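Local structure of DnaJ-like protein MG200 (Mycoplasma genitalium, 4DCZ) at residues W46-D52 / W64-F70. The protein is a DnaJ-like terminal organelle protein of unknown exact function, carrying an EAGR box, a motif implicated in mycoplasma motility. Residues are numbered along the deposited sequence; the frame is centred on the assembly and turned at random.
Sequences WEALVGD and WSWKGYF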
ATOM      1  N   TRP A  46       3.721  -6.389   6.683  1.00 42.58           N
ATOM      2  CA  TRP A  46       4.763  -6.388   5.657  1.00 41.72           C
ATOM      3  C   TRP A  46       5.987  -7.232   6.035  1.00 40.98           C
ATOM      4  O   TRP A  46       6.537  -7.929   5.180  1.00 41.32           O
ATOM      5  CB  TRP A  46       5.292  -4.989   5.367  1.00 41.43           C
ATOM      6  CG  TRP A  46       4.374  -3.985   4.767  1.00 41.52           C
ATOM      7  CD1 TRP A  46       3.619  -3.105   5.443  1.00 42.35           C
ATOM      8  CD2 TRP A  46       4.220  -3.659   3.383  1.00 43.83           C
ATOM      9  NE1 TRP A  46       2.966  -2.265   4.584  1.00 43.63           N
ATOM     10  CE2 TRP A  46       3.319  -2.584   3.308  1.00 45.51           C
ATOM     11  CE3 TRP A  46       4.738  -4.182   2.197  1.00 46.11           C
ATOM     12  CZ2 TRP A  46       2.926  -2.014   2.097  1.00 47.49           C
ATOM     13  CZ3 TRP A  46       4.367  -3.606   0.994  1.00 46.22           C
ATOM     14  CH2 TRP A  46       3.471  -2.529   0.955  1.00 48.23           C
ATOM     15  N   GLU A  47       6.457  -7.139   7.266  1.00 39.77           N
ATOM     16  CA  GLU A  47       7.682  -7.823   7.584  1.00 40.71           C
ATOM     17  C   GLU A  47       7.519  -9.337   7.485  1.00 40.66           C
ATOM     18  O   GLU A  47       8.460 -10.049   7.139  1.00 41.53           O
ATOM     19  CB  GLU A  47       8.165  -7.449   8.944  1.00 42.57           C
ATOM     20  CG  GLU A  47       8.529  -5.996   9.055  1.00 46.15           C
ATOM     21  CD  GLU A  47       9.875  -5.677   8.489  1.00 51.79           C
ATOM     22  OE1 GLU A  47      10.867  -6.281   8.991  1.00 60.52           O
ATOM     23  OE2 GLU A  47       9.954  -4.806   7.580  1.00 51.32           O
ATOM     24  N   ALA A  48       6.333  -9.847   7.737  1.00 39.83           N
ATOM     25  CA  ALA A  48       6.148 -11.293   7.650  1.00 41.49           C
ATOM     26  C   ALA A  48       6.524 -11.737   6.225  1.00 41.42           C
ATOM     27  O   ALA A  48       7.056 -12.841   6.004  1.00 44.47           O
ATOM     28  CB  ALA A  48       4.724 -11.688   8.025  1.00 41.49           C
ATOM     29  N   LEU A  49       6.316 -10.847   5.276  1.00 39.24           N
ATOM     30  CA  LEU A  49       6.507 -11.175   3.889  1.00 39.95           C
ATOM     31  C   LEU A  49       7.936 -10.933   3.387  1.00 40.37           C
ATOM     32  O   LEU A  49       8.298 -11.436   2.314  1.00 41.90           O
ATOM     33  CB  LEU A  49       5.568 -10.355   3.005  1.00 39.02           C
ATOM     34  CG  LEU A  49       4.088 -10.314   3.379  1.00 38.80           C
ATOM     35  CD1 LEU A  49       3.403  -9.211   2.560  1.00 38.18           C
ATOM     36  CD2 LEU A  49       3.416 -11.649   3.151  1.00 38.78           C
ATOM     37  N   VAL A  50       8.742 -10.167   4.118  1.00 39.33           N
ATOM     38  CA  VAL A  50      10.123  -9.946   3.676  1.00 39.42           C
ATOM     39  C   VAL A  50      10.853 -11.289   3.524  1.00 42.56           C
ATOM     40  O   VAL A  50      10.744 -12.172   4.365  1.00 44.15           O
ATOM     41  CB  VAL A  50      10.888  -9.016   4.632  1.00 38.68           C
ATOM     42  CG1 VAL A  50      12.311  -8.928   4.241  1.00 36.98           C
ATOM     43  CG2 VAL A  50      10.270  -7.653   4.596  1.00 35.57           C
ATOM     44  N   GLY A  51      11.565 -11.449   2.424  1.00 44.49           N
ATOM     45  CA  GLY A  51      12.361 -12.650   2.202  1.00 48.35           C
ATOM     46  C   GLY A  51      11.608 -13.791   1.539  1.00 50.65           C
ATOM     47  O   GLY A  51      12.188 -14.854   1.282  1.00 53.58           O
ATOM     48  N   ASP A  52      10.324 -13.572   1.257  1.00 49.71           N
ATOM     49  CA  ASP A  52       9.464 -14.640   0.796  1.00 51.83           C
ATOM     50  C   ASP A  52       9.238 -14.304  -0.635  1.00 52.47           C
ATOM     51  O   ASP A  52       8.583 -13.330  -0.935  1.00 50.78           O
ATOM     52  CB  ASP A  52       8.160 -14.659   1.588  1.00 51.04           C
ATOM     53  CG  ASP A  52       7.101 -15.620   1.013  1.00 53.31           C
ATOM     54  OD1 ASP A  52       7.213 -16.054  -0.167  1.00 53.64           O
ATOM     55  OD2 ASP A  52       6.104 -15.884   1.750  1.00 52.17           O
ATOM     56  N   TRP A  64      15.547  -5.542  -0.523  1.00 56.76           N
ATOM     57  CA  TRP A  64      14.293  -6.209  -0.802  1.00 53.24           C
ATOM     58  C   TRP A  64      13.382  -5.293  -1.640  1.00 52.71           C
ATOM     59  O   TRP A  64      13.255  -4.125  -1.324  1.00 53.10           O
ATOM     60  CB  TRP A  64      13.615  -6.617   0.500  1.00 50.46           C
ATOM     61  CG  TRP A  64      12.400  -7.401   0.290  1.00 46.75           C
ATOM     62  CD1 TRP A  64      11.152  -6.965   0.469  1.00 46.46           C
ATOM     63  CD2 TRP A  64      12.294  -8.752  -0.178  1.00 44.04           C
ATOM     64  NE1 TRP A  64      10.252  -7.957   0.172  1.00 46.03           N
ATOM     65  CE2 TRP A  64      10.931  -9.065  -0.239  1.00 43.36           C
ATOM     66  CE3 TRP A  64      13.218  -9.726  -0.534  1.00 48.41           C
ATOM     67  CZ2 TRP A  64      10.448 -10.308  -0.644  1.00 45.03           C
ATOM     68  CZ3 TRP A  64      12.748 -10.975  -0.954  1.00 49.21           C
ATOM     69  CH2 TRP A  64      11.370 -11.261  -0.989  1.00 49.18           C
ATOM     70  N   SER A  65      12.797  -5.806  -2.720  1.00 52.17           N
ATOM     71  CA  SER A  65      11.858  -5.041  -3.528  1.00 52.34           C
ATOM     72  C   SER A  65      10.628  -5.848  -3.610  1.00 50.58           C
ATOM     73  O   SER A  65      10.688  -7.066  -3.578  1.00 50.86           O
ATOM     74  CB  SER A  65      12.343  -4.834  -4.952  1.00 55.52           C
ATOM     75  OG  SER A  65      13.656  -4.332  -4.957  1.00 59.13           O
ATOM     76  N   TRP A  66       9.512  -5.170  -3.793  1.00 49.94           N
ATOM     77  CA  TRP A  66       8.211  -5.787  -3.608  1.00 48.32           C
ATOM     78  C   TRP A  66       7.533  -6.025  -4.921  1.00 50.44           C
ATOM     79  O   TRP A  66       7.644  -5.202  -5.790  1.00 51.93           O
ATOM     80  CB  TRP A  66       7.318  -4.852  -2.807  1.00 46.58           C
ATOM     81  CG  TRP A  66       7.753  -4.675  -1.410  1.00 43.18           C
ATOM     82  CD1 TRP A  66       8.424  -3.602  -0.871  1.00 40.93           C
ATOM     83  CD2 TRP A  66       7.556  -5.605  -0.349  1.00 38.00           C
ATOM     84  NE1 TRP A  66       8.631  -3.827   0.479  1.00 39.19           N
ATOM     85  CE2 TRP A  66       8.108  -5.050   0.808  1.00 35.78           C
ATOM     86  CE3 TRP A  66       6.981  -6.861  -0.278  1.00 39.18           C
ATOM     87  CZ2 TRP A  66       8.095  -5.695   2.001  1.00 37.40           C
ATOM     88  CZ3 TRP A  66       6.946  -7.513   0.939  1.00 39.40           C
ATOM     89  CH2 TRP A  66       7.492  -6.927   2.059  1.00 39.92           C
ATOM     90  N   LYS A  67       6.777  -7.114  -5.028  1.00 50.69           N
ATOM     91  CA  LYS A  67       6.012  -7.371  -6.234  1.00 53.64           C
ATOM     92  C   LYS A  67       4.517  -6.930  -6.119  1.00 53.00           C
ATOM     93  O   LYS A  67       3.723  -7.007  -7.105  1.00 55.43           O
ATOM     94  CB  LYS A  67       6.156  -8.851  -6.613  1.00 55.74           C
ATOM     95  CG  LYS A  67       7.554  -9.233  -7.097  1.00 58.49           C
ATOM     96  CD  LYS A  67       7.615 -10.666  -7.722  1.00 63.73           C
ATOM     97  CE  LYS A  67       8.260 -11.753  -6.820  1.00 64.88           C
ATOM     98  NZ  LYS A  67       8.631 -13.027  -7.575  1.00 67.39           N
ATOM     99  N   GLY A  68       4.155  -6.437  -4.940  1.00 49.57           N
ATOM    100  CA  GLY A  68       2.807  -5.938  -4.730  1.00 49.71           C
ATOM    101  C   GLY A  68       2.734  -5.002  -3.537  1.00 47.39           C
ATOM    102  O   GLY A  68       3.746  -4.415  -3.148  1.00 47.23           O
ATOM    103  N   TYR A  69       1.537  -4.870  -2.950  1.00 46.55           N
ATOM    104  CA  TYR A  69       1.311  -4.035  -1.753  1.00 43.89           C
ATOM    105  C   TYR A  69      -0.072  -4.238  -1.161  1.00 44.51           C
ATOM    106  O   TYR A  69      -0.996  -4.760  -1.804  1.00 47.13           O
ATOM    107  CB  TYR A  69       1.442  -2.560  -2.109  1.00 44.93           C
ATOM    108  CG  TYR A  69       0.500  -2.146  -3.185  1.00 44.38           C
ATOM    109  CD1 TYR A  69      -0.684  -1.560  -2.882  1.00 44.69           C
ATOM    110  CD2 TYR A  69       0.781  -2.392  -4.509  1.00 46.53           C
ATOM    111  CE1 TYR A  69      -1.588  -1.185  -3.901  1.00 48.76           C
ATOM    112  CE2 TYR A  69      -0.107  -2.011  -5.546  1.00 48.95           C
ATOM    113  CZ  TYR A  69      -1.287  -1.428  -5.212  1.00 48.41           C
ATOM    114  OH  TYR A  69      -2.163  -1.061  -6.149  1.00 50.42           O
ATOM    115  N   PHE A  70      -0.242  -3.760   0.046  1.00 43.05           N
ATOM    116  CA  PHE A  70      -1.553  -3.787   0.632  1.00 44.97           C
ATOM    117  C   PHE A  70      -2.348  -2.588   0.203  1.00 47.20           C
ATOM    118  O   PHE A  70      -1.813  -1.472   0.165  1.00 47.28           O
ATOM    119  CB  PHE A  70      -1.421  -3.751   2.110  1.00 44.09           C
ATOM    120  CG  PHE A  70      -0.844  -4.991   2.660  1.00 43.37           C
ATOM    121  CD1 PHE A  70      -1.624  -6.109   2.815  1.00 45.53           C
ATOM    122  CD2 PHE A  70       0.449  -5.053   3.026  1.00 40.85           C
ATOM    123  CE1 PHE A  70      -1.112  -7.261   3.366  1.00 44.38           C
ATOM    124  CE2 PHE A  70       0.953  -6.232   3.557  1.00 41.06           C
ATOM    125  CZ  PHE A  70       0.179  -7.311   3.727  1.00 40.05           C
TER
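W46 and V50 lie across from F70 and W64, with CA atoms 8.5 Å and 7.2 Å apart, as helix 43-47 and two overlapping beta turns, type I from E47 to V50 and type II from L49 to D52, pass over the broken strand 64-70. No hydrogen bond joins the two segments; rings, apolar side chains and the turn backbone make the contact.

W46 meets both W66 and F70, one at its edge and the other over a face. The edge of its six-membered ring points at a face of W66 in a T-shaped pair, with planes at 67° and W46 CE3 3.7 Å from W66 CZ2. F70 in turn directs its edge at a face of W46, almost perpendicular at 87°, and F70 CD2 stands over the indole. W46 CH2 also rests 3.7 Å from Y69 CB.

L49 fills the angle between two of these rings. Its CB meets the edge of W66 in the ring plane, 3.8 Å from CZ3, and its CD1 touches F70 CZ.

Each face of W66 has a neighbour offset toward its rim, W46 CE3 on one and W64 NE1 on the other. V50 CG2 adds a contact to W66 CH2 at 3.8 Å.

W64 lies flat under the second turn. V50 CA and G51 CA form CH-pi contacts with its five- and six-membered rings, G51 CA 3.9 Å from the six-membered centroid. With CG anti to the backbone N (chi1 -175°), the indole extends beneath this backbone.

F70 also meets W76 of the adjacent strand, and W46 packs on F70 of the second subunit. The aromatic cluster of W46, W66 and F70 joins helix 43-47 and the turns after it to the central strand of the three-stranded antiparallel sheet, within the EAGR box.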